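Long-range contacts in cutm, flavoprotein of carbon monoxide dehydrogenase (PDB 1FFV), which binds FAD and probably passes electrons from carbon monoxide oxidation, received through iron-sulfur clusters, on to an external acceptor: residues H9-V14 against H50-N55; P58-I63 against N164-E169. All blocks are in the same frame, centred on the assembly; numbering follows the deposited sequence.

Contact 1: H9-V14 against H50-N55; sequences HAPKSV and HLIDIN. With FAD (flavin-adenine dinucleotide), chain J.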
loop_
_atom_site.group_PDB
_atom_site.type_symbol
_atom_site.label_atom_id
_atom_site.label_comp_id
_atom_site.label_asym_id
_atom_site.label_seq_id
_atom_site.Cartn_x
_atom_site.Cartn_y
_atom_site.Cartn_z
ATOM N N HIS C 9 -2.141 16.239 -38.355
ATOM C CA HIS C 9 -1.586 15.988 -39.684
ATOM C C HIS C 9 -0.092 16.315 -39.657
ATOM O O HIS C 9 0.311 17.319 -39.065
ATOM C CB HIS C 9 -2.264 16.879 -40.734
ATOM C CG HIS C 9 -3.763 16.840 -40.702
ATOM N ND1 HIS C 9 -4.505 15.959 -41.462
ATOM C CD2 HIS C 9 -4.659 17.594 -40.020
ATOM C CE1 HIS C 9 -5.792 16.176 -41.253
ATOM N NE2 HIS C 9 -5.913 17.164 -40.382
ATOM N N ALA C 10 0.722 15.484 -40.303
ATOM C CA ALA C 10 2.165 15.713 -40.350
ATOM C C ALA C 10 2.733 15.545 -41.762
ATOM O O ALA C 10 3.421 14.571 -42.061
ATOM C CB ALA C 10 2.888 14.795 -39.364
ATOM N N PRO C 11 2.436 16.497 -42.658
ATOM C CA PRO C 11 2.923 16.452 -44.042
ATOM C C PRO C 11 4.456 16.517 -44.115
ATOM O O PRO C 11 5.104 17.039 -43.213
ATOM C CB PRO C 11 2.257 17.676 -44.669
ATOM C CG PRO C 11 2.132 18.623 -43.516
ATOM C CD PRO C 11 1.634 17.710 -42.429
ATOM N N LYS C 12 5.032 15.960 -45.176
ATOM C CA LYS C 12 6.485 15.947 -45.322
ATOM C C LYS C 12 7.025 16.954 -46.334
ATOM O O LYS C 12 8.224 16.984 -46.631
ATOM C CB LYS C 12 6.967 14.533 -45.649
ATOM C CG LYS C 12 6.657 13.534 -44.540
ATOM C CD LYS C 12 7.306 12.185 -44.803
ATOM C CE LYS C 12 6.983 11.195 -43.696
ATOM N NZ LYS C 12 7.459 11.669 -42.358
ATOM N N SER C 13 6.140 17.808 -46.824
ATOM C CA SER C 13 6.532 18.821 -47.782
ATOM C C SER C 13 5.664 20.060 -47.613
ATOM O O SER C 13 4.533 19.979 -47.127
ATOM C CB SER C 13 6.408 18.277 -49.217
ATOM O OG SER C 13 5.050 18.140 -49.606
ATOM N N VAL C 14 6.204 21.206 -48.016
ATOM C CA VAL C 14 5.480 22.469 -47.946
ATOM C C VAL C 14 4.207 22.381 -48.791
ATOM O O VAL C 14 3.152 22.866 -48.391
ATOM C CB VAL C 14 6.336 23.632 -48.490
ATOM C CG1 VAL C 14 5.590 24.946 -48.341
ATOM C CG2 VAL C 14 7.674 23.685 -47.778
ATOM N N HIS C 50 -8.108 21.257 -36.461
ATOM C CA HIS C 50 -7.024 20.563 -37.146
ATOM C C HIS C 50 -5.678 21.247 -36.927
ATOM O O HIS C 50 -5.567 22.470 -37.039
ATOM C CB HIS C 50 -7.289 20.510 -38.658
ATOM C CG HIS C 50 -8.453 19.655 -39.045
ATOM N ND1 HIS C 50 -8.313 18.333 -39.409
ATOM C CD2 HIS C 50 -9.775 19.934 -39.134
ATOM C CE1 HIS C 50 -9.502 17.834 -39.707
ATOM N NE2 HIS C 50 -10.405 18.785 -39.548
ATOM N N LEU C 51 -4.662 20.455 -36.602
ATOM C CA LEU C 51 -3.319 20.987 -36.423
ATOM C C LEU C 51 -2.422 20.359 -37.473
ATOM O O LEU C 51 -2.343 19.132 -37.591
ATOM C CB LEU C 51 -2.767 20.697 -35.024
ATOM C CG LEU C 51 -3.308 21.547 -33.875
ATOM C CD1 LEU C 51 -2.489 21.285 -32.618
ATOM C CD2 LEU C 51 -3.243 23.021 -34.256
ATOM N N ILE C 52 -1.804 21.207 -38.285
ATOM C CA ILE C 52 -0.910 20.732 -39.326
ATOM C C ILE C 52 0.514 20.939 -38.852
ATOM O O ILE C 52 1.030 22.058 -38.858
ATOM C CB ILE C 52 -1.132 21.480 -40.651
ATOM C CG1 ILE C 52 -2.573 21.295 -41.110
ATOM C CG2 ILE C 52 -0.156 20.973 -41.717
ATOM C CD1 ILE C 52 -2.979 22.280 -42.162
ATOM N N ASP C 53 1.126 19.848 -38.420
ATOM C CA ASP C 53 2.494 19.864 -37.924
ATOM C C ASP C 53 3.485 19.993 -39.081
ATOM O O ASP C 53 3.532 19.146 -39.980
ATOM C CB ASP C 53 2.758 18.577 -37.130
ATOM C CG ASP C 53 4.049 18.621 -36.328
ATOM O OD1 ASP C 53 4.922 19.481 -36.580
ATOM O OD2 ASP C 53 4.189 17.772 -35.430
ATOM N N ILE C 54 4.274 21.061 -39.054
ATOM C CA ILE C 54 5.271 21.283 -40.090
ATOM C C ILE C 54 6.706 20.995 -39.617
ATOM O O ILE C 54 7.661 21.437 -40.249
ATOM C CB ILE C 54 5.162 22.711 -40.683
ATOM C CG1 ILE C 54 5.254 23.763 -39.572
ATOM C CG2 ILE C 54 3.852 22.856 -41.453
ATOM C CD1 ILE C 54 5.225 25.196 -40.065
ATOM N N ASN C 55 6.851 20.214 -38.540
ATOM C CA ASN C 55 8.168 19.848 -37.989
ATOM C C ASN C 55 8.889 18.729 -38.733
ATOM O O ASN C 55 10.052 18.446 -38.440
ATOM C CB ASN C 55 8.069 19.414 -36.517
ATOM C CG ASN C 55 7.979 20.578 -35.560
ATOM O OD1 ASN C 55 6.876 20.963 -35.164
ATOM N ND2 ASN C 55 9.123 21.130 -35.165
HETATM P PA FAD J . 3.778 28.116 -32.737
HETATM O O1A FAD J . 3.306 27.039 -33.625
HETATM O O2A FAD J . 3.548 28.028 -31.404
HETATM O O5B FAD J . 3.059 29.311 -33.268
HETATM C C5B FAD J . 3.175 29.673 -34.630
HETATM C C4B FAD J . 2.021 30.609 -34.963
HETATM O O4B FAD J . 2.375 31.115 -36.286
HETATM C C3B FAD J . 0.692 29.962 -35.249
HETATM O O3B FAD J . -0.375 30.821 -35.432
HETATM C C2B FAD J . 1.096 29.107 -36.431
HETATM O O2B FAD J . -0.023 28.591 -37.068
HETATM C C1B FAD J . 1.858 30.094 -37.258
HETATM N N9A FAD J . 3.078 29.616 -37.885
HETATM C C8A FAD J . 4.138 28.986 -37.284
HETATM N N7A FAD J . 5.109 28.680 -38.141
HETATM C C5A FAD J . 4.652 29.127 -39.354
HETATM C C6A FAD J . 5.251 29.102 -40.681
HETATM N N6A FAD J . 6.421 28.590 -40.954
HETATM N N1A FAD J . 4.477 29.657 -41.657
HETATM C C2A FAD J . 3.262 30.200 -41.418
HETATM N N3A FAD J . 2.641 30.272 -40.243
HETATM C C4A FAD J . 3.379 29.727 -39.232
HETATM N N1 FAD J . 9.023 34.903 -27.571
HETATM C C2 FAD J . 9.756 36.004 -27.644
HETATM O O2 FAD J . 9.940 36.555 -28.678
HETATM N N3 FAD J . 10.363 36.595 -26.509
HETATM C C4 FAD J . 10.223 36.052 -25.261
HETATM O O4 FAD J . 10.762 36.585 -24.313
HETATM C C4X FAD J . 9.417 34.846 -25.160
HETATM N N5 FAD J . 9.243 34.273 -23.966
HETATM C C5X FAD J . 8.483 33.146 -23.922
HETATM C C6 FAD J . 8.308 32.559 -22.668
HETATM C C7 FAD J . 7.568 31.432 -22.511
HETATM C C7M FAD J . 7.394 30.823 -21.141
HETATM C C8 FAD J . 6.946 30.810 -23.650
HETATM C C8M FAD J . 6.115 29.557 -23.503
HETATM C C9 FAD J . 7.114 31.383 -24.920
HETATM C C9A FAD J . 7.875 32.537 -25.056
HETATM N N10 FAD J . 8.082 33.172 -26.315
HETATM C C10 FAD J . 8.827 34.292 -26.380
HETATM C "C1'" FAD J . 7.487 32.557 -27.547
HETATM C "C2'" FAD J . 8.286 31.621 -28.568
HETATM O "O2'" FAD J . 9.274 32.615 -28.526
HETATM C "C3'" FAD J . 6.968 31.628 -29.320
HETATM O "O3'" FAD J . 7.476 30.305 -29.030
HETATM C "C4'" FAD J . 6.864 31.039 -30.710
HETATM O "O4'" FAD J . 6.331 32.400 -30.615
HETATM C "C5'" FAD J . 5.590 30.882 -31.549
HETATM O "O5'" FAD J . 6.794 30.127 -32.307
HETATM P P FAD J . 6.606 28.617 -32.469
HETATM O O1P FAD J . 7.807 28.187 -33.343
HETATM O O2P FAD J . 6.536 27.927 -31.271
HETATM O O3P FAD J . 5.304 28.400 -33.122
HETATM O O HOH W 1 5.756 17.940 -40.665
#

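Contact 2: P58-I63 against N164-E169; sequences PELRGI and NEVMVE. With FAD (flavin-adenine dinucleotide), chain J.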
loop_
_atom_site.group_PDB
_atom_site.type_symbol
_atom_site.label_atom_id
_atom_site.label_comp_id
_atom_site.label_asym_id
_atom_site.label_seq_id
_atom_site.Cartn_x
_atom_site.Cartn_y
_atom_site.Cartn_z
ATOM N N PRO C 58 11.867 18.893 -44.091
ATOM C CA PRO C 58 13.274 19.312 -44.171
ATOM C C PRO C 58 13.569 20.586 -44.956
ATOM O O PRO C 58 14.594 21.231 -44.733
ATOM C CB PRO C 58 13.964 18.089 -44.785
ATOM C CG PRO C 58 12.900 17.481 -45.619
ATOM C CD PRO C 58 11.674 17.587 -44.745
ATOM N N GLU C 59 12.666 20.953 -45.857
ATOM C CA GLU C 59 12.844 22.147 -46.670
ATOM C C GLU C 59 12.587 23.433 -45.872
ATOM O O GLU C 59 12.827 24.539 -46.363
ATOM C CB GLU C 59 11.952 22.095 -47.918
ATOM C CG GLU C 59 11.078 20.823 -48.053
ATOM C CD GLU C 59 11.842 19.546 -48.443
ATOM O OE1 GLU C 59 12.988 19.631 -48.961
ATOM O OE2 GLU C 59 11.265 18.445 -48.241
ATOM N N LEU C 60 12.086 23.287 -44.648
ATOM C CA LEU C 60 11.828 24.442 -43.796
ATOM C C LEU C 60 12.973 24.604 -42.811
ATOM O O LEU C 60 12.940 25.472 -41.953
ATOM C CB LEU C 60 10.511 24.268 -43.037
ATOM C CG LEU C 60 9.210 24.242 -43.839
ATOM C CD1 LEU C 60 8.029 24.025 -42.903
ATOM C CD2 LEU C 60 9.057 25.554 -44.594
ATOM N N ARG C 61 13.992 23.761 -42.956
ATOM C CA ARG C 61 15.153 23.772 -42.073
ATOM C C ARG C 61 16.446 24.155 -42.785
ATOM O O ARG C 61 16.514 24.170 -44.014
ATOM C CB ARG C 61 15.312 22.400 -41.414
ATOM C CG ARG C 61 14.069 21.966 -40.660
ATOM C CD ARG C 61 14.225 20.638 -39.948
ATOM N NE ARG C 61 13.011 20.310 -39.189
ATOM C CZ ARG C 61 12.591 20.957 -38.096
ATOM N NH1 ARG C 61 13.281 21.988 -37.609
ATOM N NH2 ARG C 61 11.489 20.554 -37.467
ATOM N N GLY C 62 17.465 24.495 -42.002
ATOM C CA GLY C 62 18.742 24.859 -42.580
ATOM C C GLY C 62 19.044 26.341 -42.604
ATOM O O GLY C 62 18.150 27.181 -42.692
ATOM N N ILE C 63 20.328 26.649 -42.496
ATOM C CA ILE C 63 20.827 28.016 -42.524
ATOM C C ILE C 63 21.936 28.032 -43.575
ATOM O O ILE C 63 22.958 27.359 -43.419
ATOM C CB ILE C 63 21.412 28.423 -41.151
ATOM C CG1 ILE C 63 20.299 28.462 -40.098
ATOM C CG2 ILE C 63 22.134 29.765 -41.251
ATOM C CD1 ILE C 63 20.803 28.637 -38.674
ATOM N N ASN C 164 -3.753 30.382 -46.275
ATOM C CA ASN C 164 -3.319 29.225 -47.049
ATOM C C ASN C 164 -1.834 29.275 -47.396
ATOM O O ASN C 164 -1.386 28.605 -48.325
ATOM C CB ASN C 164 -4.180 29.044 -48.314
ATOM C CG ASN C 164 -4.195 30.279 -49.219
ATOM O OD1 ASN C 164 -3.400 31.202 -49.050
ATOM N ND2 ASN C 164 -5.101 30.287 -50.189
ATOM N N GLU C 165 -1.067 30.056 -46.639
ATOM C CA GLU C 165 0.369 30.161 -46.886
ATOM C C GLU C 165 1.213 29.596 -45.751
ATOM O O GLU C 165 0.761 29.492 -44.611
ATOM C CB GLU C 165 0.780 31.612 -47.125
ATOM C CG GLU C 165 0.331 32.204 -48.437
ATOM C CD GLU C 165 0.719 33.658 -48.548
ATOM O OE1 GLU C 165 0.440 34.415 -47.599
ATOM O OE2 GLU C 165 1.312 34.049 -49.571
ATOM N N VAL C 166 2.454 29.250 -46.085
ATOM C CA VAL C 166 3.417 28.716 -45.136
ATOM C C VAL C 166 4.703 29.526 -45.307
ATOM O O VAL C 166 5.211 29.644 -46.428
ATOM C CB VAL C 166 3.731 27.228 -45.445
ATOM C CG1 VAL C 166 4.819 26.699 -44.514
ATOM C CG2 VAL C 166 2.477 26.390 -45.324
ATOM N N MET C 167 5.197 30.134 -44.229
ATOM C CA MET C 167 6.449 30.882 -44.329
ATOM C C MET C 167 7.534 29.835 -44.449
ATOM O O MET C 167 7.665 28.979 -43.584
ATOM C CB MET C 167 6.725 31.763 -43.106
ATOM C CG MET C 167 7.981 32.639 -43.293
ATOM S SD MET C 167 8.421 33.707 -41.906
ATOM C CE MET C 167 7.102 34.910 -41.950
ATOM N N VAL C 168 8.285 29.893 -45.546
ATOM C CA VAL C 168 9.353 28.936 -45.820
ATOM C C VAL C 168 10.720 29.301 -45.236
ATOM O O VAL C 168 11.369 28.474 -44.587
ATOM C CB VAL C 168 9.475 28.688 -47.349
ATOM C CG1 VAL C 168 10.734 27.890 -47.679
ATOM C CG2 VAL C 168 8.240 27.953 -47.846
ATOM N N GLU C 169 11.143 30.544 -45.439
ATOM C CA GLU C 169 12.446 30.974 -44.950
ATOM C C GLU C 169 12.534 32.473 -44.702
ATOM O O GLU C 169 11.728 33.258 -45.213
ATOM C CB GLU C 169 13.527 30.556 -45.954
ATOM C CG GLU C 169 13.236 31.020 -47.377
ATOM C CD GLU C 169 14.173 30.427 -48.422
ATOM O OE1 GLU C 169 14.718 31.206 -49.237
ATOM O OE2 GLU C 169 14.339 29.185 -48.454
HETATM P PA FAD J . 3.778 28.116 -32.737
HETATM O O1A FAD J . 3.306 27.039 -33.625
HETATM O O2A FAD J . 3.548 28.028 -31.404
HETATM O O5B FAD J . 3.059 29.311 -33.268
HETATM C C5B FAD J . 3.175 29.673 -34.630
HETATM C C4B FAD J . 2.021 30.609 -34.963
HETATM O O4B FAD J . 2.375 31.115 -36.286
HETATM C C3B FAD J . 0.692 29.962 -35.249
HETATM O O3B FAD J . -0.375 30.821 -35.432
HETATM C C2B FAD J . 1.096 29.107 -36.431
HETATM O O2B FAD J . -0.023 28.591 -37.068
HETATM C C1B FAD J . 1.858 30.094 -37.258
HETATM N N9A FAD J . 3.078 29.616 -37.885
HETATM C C8A FAD J . 4.138 28.986 -37.284
HETATM N N7A FAD J . 5.109 28.680 -38.141
HETATM C C5A FAD J . 4.652 29.127 -39.354
HETATM C C6A FAD J . 5.251 29.102 -40.681
HETATM N N6A FAD J . 6.421 28.590 -40.954
HETATM N N1A FAD J . 4.477 29.657 -41.657
HETATM C C2A FAD J . 3.262 30.200 -41.418
HETATM N N3A FAD J . 2.641 30.272 -40.243
HETATM C C4A FAD J . 3.379 29.727 -39.232
HETATM N N1 FAD J . 9.023 34.903 -27.571
HETATM C C2 FAD J . 9.756 36.004 -27.644
HETATM O O2 FAD J . 9.940 36.555 -28.678
HETATM N N3 FAD J . 10.363 36.595 -26.509
HETATM C C4 FAD J . 10.223 36.052 -25.261
HETATM O O4 FAD J . 10.762 36.585 -24.313
HETATM C C4X FAD J . 9.417 34.846 -25.160
HETATM N N5 FAD J . 9.243 34.273 -23.966
HETATM C C5X FAD J . 8.483 33.146 -23.922
HETATM C C6 FAD J . 8.308 32.559 -22.668
HETATM C C7 FAD J . 7.568 31.432 -22.511
HETATM C C7M FAD J . 7.394 30.823 -21.141
HETATM C C8 FAD J . 6.946 30.810 -23.650
HETATM C C8M FAD J . 6.115 29.557 -23.503
HETATM C C9 FAD J . 7.114 31.383 -24.920
HETATM C C9A FAD J . 7.875 32.537 -25.056
HETATM N N10 FAD J . 8.082 33.172 -26.315
HETATM C C10 FAD J . 8.827 34.292 -26.380
HETATM C "C1'" FAD J . 7.487 32.557 -27.547
HETATM C "C2'" FAD J . 8.286 31.621 -28.568
HETATM O "O2'" FAD J . 9.274 32.615 -28.526
HETATM C "C3'" FAD J . 6.968 31.628 -29.320
HETATM O "O3'" FAD J . 7.476 30.305 -29.030
HETATM C "C4'" FAD J . 6.864 31.039 -30.710
HETATM O "O4'" FAD J . 6.331 32.400 -30.615
HETATM C "C5'" FAD J . 5.590 30.882 -31.549
HETATM O "O5'" FAD J . 6.794 30.127 -32.307
HETATM P P FAD J . 6.606 28.617 -32.469
HETATM O O1P FAD J . 7.807 28.187 -33.343
HETATM O O2P FAD J . 6.536 27.927 -31.271
HETATM O O3P FAD J . 5.304 28.400 -33.122
#

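Contact 1: H9-V14 against H50-N55
His9 pairs in parallel with Ile52, at an outer strand of a three-stranded parallel sheet in the FAD-binding domain. His9 N donates to Leu51 O at 3.0 Å, and His9 O accepts from Asp53 N at 2.7 Å. The two bonds straddle Ile52, as in a regular parallel bridge. The His9 ring swings beside its own backbone N (chi1 -51°) and reaches the His50 ring rim to rim. His9 NE2 and His50 ND1 are 2.8 Å apart and share a nearly straight hydrogen bond (176°). The ring planes differ by 26°, and neither ring lies over the other. Ala10 CA rests against Asp53 O. Pro11 lies in the loop between strand 7-9 and helix 14-24. Pro11 CG meets Ile52 CG2 at 3.7 Å, the two side chains crossing at about a right angle. A water bridges the two backbones, donating to Pro11 O and to Asp53 O. Ser13 is the N-cap of helix 14-24, with Ser13 OG bonded to Glu16 N. On the facing segment, Asp53 OD2 bonds Tyr8 OH and also a polar side chain of another protein chain. Asp53 OD1 closes an Asx turn, met from above the carboxylate plane by Asn55 N at 2.8 Å.

Contact 2: P58-I63 against N164-E169
Met167, whose carbonyl O lies against Leu60 CD2, holds the FAD adenine with its backbone. Met167 N donates to FAD N1A at 2.7 Å, with an N-H...N angle of 156°. FAD N6A in turn donates to Met167 O at 2.9 Å. The N-H and C=O of one residue thus grip two neighbouring polar atoms of the adenine, which should restrain its rotation and select for its donor and acceptor pattern. Met167 CB lies 3.4 Å from FAD N1A, a van der Waals contact. The Met167 side chain leads away from Leu60 and packs on Phe136, Leu138 and Phe152.

Across the two segments the contact is carried by Leu60, at the end of the short 3-10 segment 58-60. That turn is closed by a backbone bond from Arg61 N to Pro58 O. Leu60 does the touching with one methyl, CD2. Leu60 CD2 sits 3.6 Å from Val168 CA. Leu60 CD2 also meets Val168 CG2 at 4.1 Å and, more loosely, Val166 CG1 at 4.4 Å. The other Val168 methyl, CG1, stands 4.2 Å from Glu59 O. Val168 leaves the extended conformation here, with psi at -48°. No hydrogen bond joins the two segments, so the contact between them is apolar packing. Helix 14-24 adds to the same apolar cluster: Val14 touches Leu60 and Val168, while Val18 and Leu21 touch Val166.

The start of strand 166-173 thus serves two partners: the Val166 and Val168 side chains meet Leu60, and Met167 N and O meet the cofactor. Reading of adenine by backbone N-H and C=O marks this as the adenine end of the FAD site, in a domain of the molybdopterin dehydrogenase flavoprotein family.

How the contacts relate
The two contacts follow one another along the chain, and their centres lie about 12 Å apart. Contact 1 belongs to the parallel sheet of strands 7-9, 50-53 and 28-31. Contact 2 packs the turn before strand 63-66 on strand 166-173 of the antiparallel sheet. The short link from 50-55 to 58-63 leads from one sheet to the other. A probable hydrogen bond from Arg61 NH2 to Asn55 O, 2.7 Å, spans it. Ile54 O also packs against Leu60 CD1, at 3.7 Å. Both contacts reach the adenine: Ile54 CD1 of contact 1 lies near FAD N6A. Together they contribute to the adenine end of the FAD pocket.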